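Local structure of putative sarcosine dimethylglycine methyltransferase (Galdieria sulphuraria, 2O57) at residues S258-S261 and P262-A266; I25-D28 and D29-S32. The protein is of unproven function but probably transfers methyl groups from S-adenosylmethionine to sarcosine or dimethylglycine. All coordinates share one frame; numbering follows the deposited sequence.

Interaction 1. Residues S258-S261 and P262-A266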
loop_
_atom_site.group_PDB
_atom_site.type_symbol
_atom_site.label_atom_id
_atom_site.label_comp_id
_atom_site.label_asym_id
_atom_site.label_seq_id
_atom_site.Cartn_x
_atom_site.Cartn_y
_atom_site.Cartn_z
ATOM N N SER A 258 -30.387 5.549 -24.107
ATOM C CA SER A 258 -31.230 4.468 -24.671
ATOM C C SER A 258 -31.018 3.112 -23.957
ATOM O O SER A 258 -31.948 2.296 -23.889
ATOM C CB SER A 258 -31.037 4.307 -26.202
ATOM O OG SER A 258 -29.717 3.857 -26.509
ATOM N N PHE A 259 -29.809 2.861 -23.452
ATOM C CA PHE A 259 -29.487 1.554 -22.864
ATOM C C PHE A 259 -29.066 1.632 -21.405
ATOM O O PHE A 259 -29.020 0.607 -20.739
ATOM C CB PHE A 259 -28.447 0.804 -23.700
ATOM C CG PHE A 259 -27.131 1.549 -23.864
ATOM C CD1 PHE A 259 -26.154 1.497 -22.881
ATOM C CD2 PHE A 259 -26.871 2.277 -25.037
ATOM C CE1 PHE A 259 -24.933 2.166 -23.048
ATOM C CE2 PHE A 259 -25.636 2.950 -25.206
ATOM C CZ PHE A 259 -24.698 2.893 -24.220
ATOM N N CYS A 260 -28.721 2.838 -20.930
ATOM C CA CYS A 260 -28.567 3.116 -19.485
ATOM C C CYS A 260 -29.613 4.190 -19.167
ATOM O O CYS A 260 -29.372 5.382 -19.373
ATOM C CB CYS A 260 -27.148 3.622 -19.166
ATOM S SG CYS A 260 -25.815 2.419 -19.404
ATOM N N SER A 261 -30.793 3.763 -18.715
ATOM C CA SER A 261 -31.961 4.646 -18.681
ATOM C C SER A 261 -31.734 5.875 -17.769
ATOM O O SER A 261 -30.818 5.835 -16.923
ATOM C CB SER A 261 -33.158 3.867 -18.193
ATOM O OG SER A 261 -33.052 3.661 -16.817
ATOM N N PRO A 262 -32.522 6.969 -17.961
ATOM C CA PRO A 262 -32.459 8.070 -16.992
ATOM C C PRO A 262 -32.616 7.636 -15.533
ATOM O O PRO A 262 -31.869 8.126 -14.677
ATOM C CB PRO A 262 -33.576 9.032 -17.453
ATOM C CG PRO A 262 -33.639 8.803 -18.919
ATOM C CD PRO A 262 -33.407 7.305 -19.086
ATOM N N GLU A 263 -33.543 6.733 -15.238
ATOM C CA GLU A 263 -33.729 6.290 -13.858
ATOM C C GLU A 263 -32.518 5.489 -13.365
ATOM O O GLU A 263 -32.074 5.638 -12.192
ATOM C CB GLU A 263 -35.003 5.468 -13.691
ATOM C CG GLU A 263 -36.270 6.336 -13.697
ATOM C CD GLU A 263 -37.540 5.539 -13.590
ATOM O OE1 GLU A 263 -37.565 4.524 -12.863
ATOM O OE2 GLU A 263 -38.539 5.978 -14.206
ATOM N N PHE A 264 -31.974 4.663 -14.239
ATOM C CA PHE A 264 -30.768 3.942 -13.882
ATOM C C PHE A 264 -29.633 4.927 -13.545
ATOM O O PHE A 264 -28.888 4.723 -12.568
ATOM C CB PHE A 264 -30.314 2.987 -14.982
ATOM C CG PHE A 264 -28.880 2.567 -14.802
ATOM C CD1 PHE A 264 -28.544 1.633 -13.831
ATOM C CD2 PHE A 264 -27.873 3.162 -15.541
ATOM C CE1 PHE A 264 -27.225 1.267 -13.614
ATOM C CE2 PHE A 264 -26.551 2.805 -15.335
ATOM C CZ PHE A 264 -26.215 1.867 -14.360
ATOM N N GLN A 265 -29.483 5.959 -14.370
ATOM C CA GLN A 265 -28.380 6.917 -14.218
ATOM C C GLN A 265 -28.477 7.618 -12.882
ATOM O O GLN A 265 -27.481 7.776 -12.175
ATOM C CB GLN A 265 -28.373 7.954 -15.340
ATOM C CG GLN A 265 -27.956 7.371 -16.680
ATOM C CD GLN A 265 -27.923 8.410 -17.779
ATOM O OE1 GLN A 265 -27.428 9.524 -17.577
ATOM N NE2 GLN A 265 -28.465 8.062 -18.954
ATOM N N ALA A 266 -29.693 8.015 -12.524
ATOM C CA ALA A 266 -29.923 8.703 -11.261
ATOM C C ALA A 266 -29.537 7.786 -10.094
ATOM O O ALA A 266 -28.833 8.237 -9.204
ATOM C CB ALA A 266 -31.374 9.229 -11.167
HETATM O O HOH W 1 -35.670 5.816 -17.006
#

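Interaction 2. Residues I25-D28 and D29-S32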
loop_
_atom_site.group_PDB
_atom_site.type_symbol
_atom_site.label_atom_id
_atom_site.label_comp_id
_atom_site.label_asym_id
_atom_site.label_seq_id
_atom_site.Cartn_x
_atom_site.Cartn_y
_atom_site.Cartn_z
ATOM N N ILE A 25 -33.463 -7.036 -10.118
ATOM C CA ILE A 25 -32.603 -6.293 -9.197
ATOM C C ILE A 25 -31.243 -6.120 -9.883
ATOM O O ILE A 25 -30.616 -5.051 -9.798
ATOM C CB ILE A 25 -32.461 -7.024 -7.829
ATOM C CG1 ILE A 25 -33.757 -6.902 -7.005
ATOM C CG2 ILE A 25 -31.264 -6.491 -7.037
ATOM C CD1 ILE A 25 -33.707 -7.566 -5.613
ATOM N N TYR A 26 -30.827 -7.164 -10.607
ATOM C CA TYR A 26 -29.487 -7.256 -11.194
ATOM C C TYR A 26 -29.326 -6.399 -12.455
ATOM O O TYR A 26 -28.204 -6.269 -12.965
ATOM C CB TYR A 26 -29.103 -8.737 -11.442
ATOM C CG TYR A 26 -27.635 -9.000 -11.777
ATOM C CD1 TYR A 26 -26.679 -9.156 -10.766
ATOM C CD2 TYR A 26 -27.208 -9.124 -13.112
ATOM C CE1 TYR A 26 -25.338 -9.415 -11.074
ATOM C CE2 TYR A 26 -25.860 -9.370 -13.433
ATOM C CZ TYR A 26 -24.930 -9.516 -12.413
ATOM O OH TYR A 26 -23.597 -9.775 -12.713
ATOM N N TYR A 27 -30.421 -5.782 -12.943
ATOM C CA TYR A 27 -30.265 -4.866 -14.078
ATOM C C TYR A 27 -29.404 -3.667 -13.685
ATOM O O TYR A 27 -28.786 -3.069 -14.539
ATOM C CB TYR A 27 -31.595 -4.424 -14.705
ATOM C CG TYR A 27 -32.393 -5.575 -15.311
ATOM C CD1 TYR A 27 -31.752 -6.613 -16.003
ATOM C CD2 TYR A 27 -33.781 -5.609 -15.205
ATOM C CE1 TYR A 27 -32.473 -7.686 -16.553
ATOM C CE2 TYR A 27 -34.534 -6.660 -15.761
ATOM C CZ TYR A 27 -33.879 -7.687 -16.441
ATOM O OH TYR A 27 -34.617 -8.723 -16.966
ATOM N N ASP A 28 -29.383 -3.313 -12.401
ATOM C CA ASP A 28 -28.484 -2.242 -11.947
ATOM C C ASP A 28 -27.036 -2.628 -12.250
ATOM O O ASP A 28 -26.296 -1.819 -12.795
ATOM C CB ASP A 28 -28.675 -1.924 -10.468
ATOM C CG ASP A 28 -29.964 -1.175 -10.191
ATOM O OD1 ASP A 28 -30.033 0.064 -10.421
ATOM O OD2 ASP A 28 -30.903 -1.835 -9.718
ATOM N N ASP A 29 -26.642 -3.862 -11.922
ATOM C CA ASP A 29 -25.281 -4.375 -12.203
ATOM C C ASP A 29 -25.066 -4.461 -13.720
ATOM O O ASP A 29 -24.004 -4.077 -14.233
ATOM C CB ASP A 29 -25.075 -5.784 -11.603
ATOM C CG ASP A 29 -24.880 -5.778 -10.080
ATOM O OD1 ASP A 29 -24.931 -4.718 -9.430
ATOM O OD2 ASP A 29 -24.670 -6.861 -9.513
ATOM N N ASP A 30 -26.064 -4.983 -14.440
ATOM C CA ASP A 30 -25.971 -5.104 -15.909
ATOM C C ASP A 30 -25.834 -3.750 -16.588
ATOM O O ASP A 30 -25.057 -3.607 -17.540
ATOM C CB ASP A 30 -27.210 -5.791 -16.514
ATOM C CG ASP A 30 -27.316 -7.245 -16.150
ATOM O OD1 ASP A 30 -26.275 -7.917 -15.940
ATOM O OD2 ASP A 30 -28.463 -7.738 -16.102
ATOM N N ASP A 31 -26.627 -2.768 -16.159
ATOM C CA ASP A 31 -26.578 -1.456 -16.817
ATOM C C ASP A 31 -25.321 -0.664 -16.433
ATOM O O ASP A 31 -24.800 0.105 -17.242
ATOM C CB ASP A 31 -27.857 -0.659 -16.580
ATOM C CG ASP A 31 -29.047 -1.209 -17.428
ATOM O OD1 ASP A 31 -28.798 -2.023 -18.340
ATOM O OD2 ASP A 31 -30.201 -0.880 -17.148
ATOM N N SER A 32 -24.845 -0.856 -15.200
ATOM C CA SER A 32 -23.541 -0.346 -14.812
ATOM C C SER A 32 -22.483 -0.908 -15.753
ATOM O O SER A 32 -21.685 -0.140 -16.307
ATOM C CB SER A 32 -23.240 -0.661 -13.341
ATOM O OG SER A 32 -21.963 -0.183 -12.988
#

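Interaction 1. Residues S258-S261 and P262-A266
Three hydrogen bonds tie Cys260 and Ser261 to the first turn of helix 262-280. The hydroxyl of Ser261 accepts from Phe264 N, OG to N 3.0 Å with an N-H...O angle of 161°. Its chi1 of 75° sets OG between the backbone N and the carbonyl carbon, facing the start of the helix. The carbonyl of the same residue takes up Gln265 N, Ser261 O to N 2.9 Å. A third bond leaves the side chain of Gln265: NE2 reaches Cys260 O at 2.9 Å and almost straight, 173°, with the oxygen lying in the plane of the amide. Gln265 runs extended beyond CG, laying its methylenes alongside Ser261 O on the way back to Cys260. OE1 of the amide bonds to Ser253 OG, which fixes the flip of the group, so the one amide ties helix 262-280 to helix 253-256 as well as to the loop.

Ser261 is thus the N-cap of the helix, followed by proline at the first helical position. Water 1 extends the cap, accepting from Glu263 N at 2.9 Å and making a weak contact with Ser261 OG.

The apolar contact is between Cys260 and Phe264. CB of Cys260 approaches Phe264 CD2 to 3.7 Å, while SG lies 5.1 Å from the ring centroid, an oblique sulfur-aromatic contact. Arg34 and Phe35 of helix 27-40 also touch Cys260.

Interaction 2. Residues I25-D28 and D29-S32
Tyr26 lays one ring face over Asp29 CB, which sits 3.7 Å from the ring centroid and only 12° off the normal, the geometry of a CH-pi contact. The ring gets there by turning away from its own N and lying beside the carbonyl carbon (chi1 -168°), where the side chain of Asp29 rises. The carboxylate of Asp29 continues past CB, OD2 coming to 3.1 Å from Tyr26 CE1, and its plane stands 72° from that of the ring. Asp30 approaches obliquely from the same side of the ring plane, its OD1 2.9 Å from Tyr26 CE2 and its carboxylate again steep to the ring. Both carboxylates thus lie on one side of the tyrosine, near CE1 and CE2 respectively. The other oxygen of Asp30, OD2, lies at the edge of the Tyr27 ring, 3.5 Å from CD1, near the ring plane.

Beneath the side chains, the backbone evidence is three successive i to i+4 hydrogen bonds. Asp30 N donates to Tyr26 O at 2.9 Å, Asp31 N to Tyr27 O at 2.7 Å, and Ser32 N to Asp28 O at 3.0 Å. Asp31 also has a long, weak ion pair with Arg34. Four consecutive aspartates, Asp28 to Asp31, lie near the N-terminal end of helix 27-40, where negative side chains would be expected to interact favourably with the helix dipole, as is common at helix N-termini.

From the N terminus, helix 17-25 gives way to helix 27-40, and interaction 2 lies at that junction and the beginning of the second helix. The chain then runs through all but the last strand of the Rossmann-like sheet before helix 253-256 and the loop to helix 262-280, where interaction 1 forms. Each contact closes only a single local turn; the two stand in series, neither nesting nor crossing. They nevertheless meet in space, with centres about 11 Å apart: Phe264 CZ packs 3.2 Å from Ser32 N, and Cys260 SG lies 3.3 Å from Asp31 O. The start of helix 262-280 is thereby set against the start of helix 27-40, joining early and late parts of the chain.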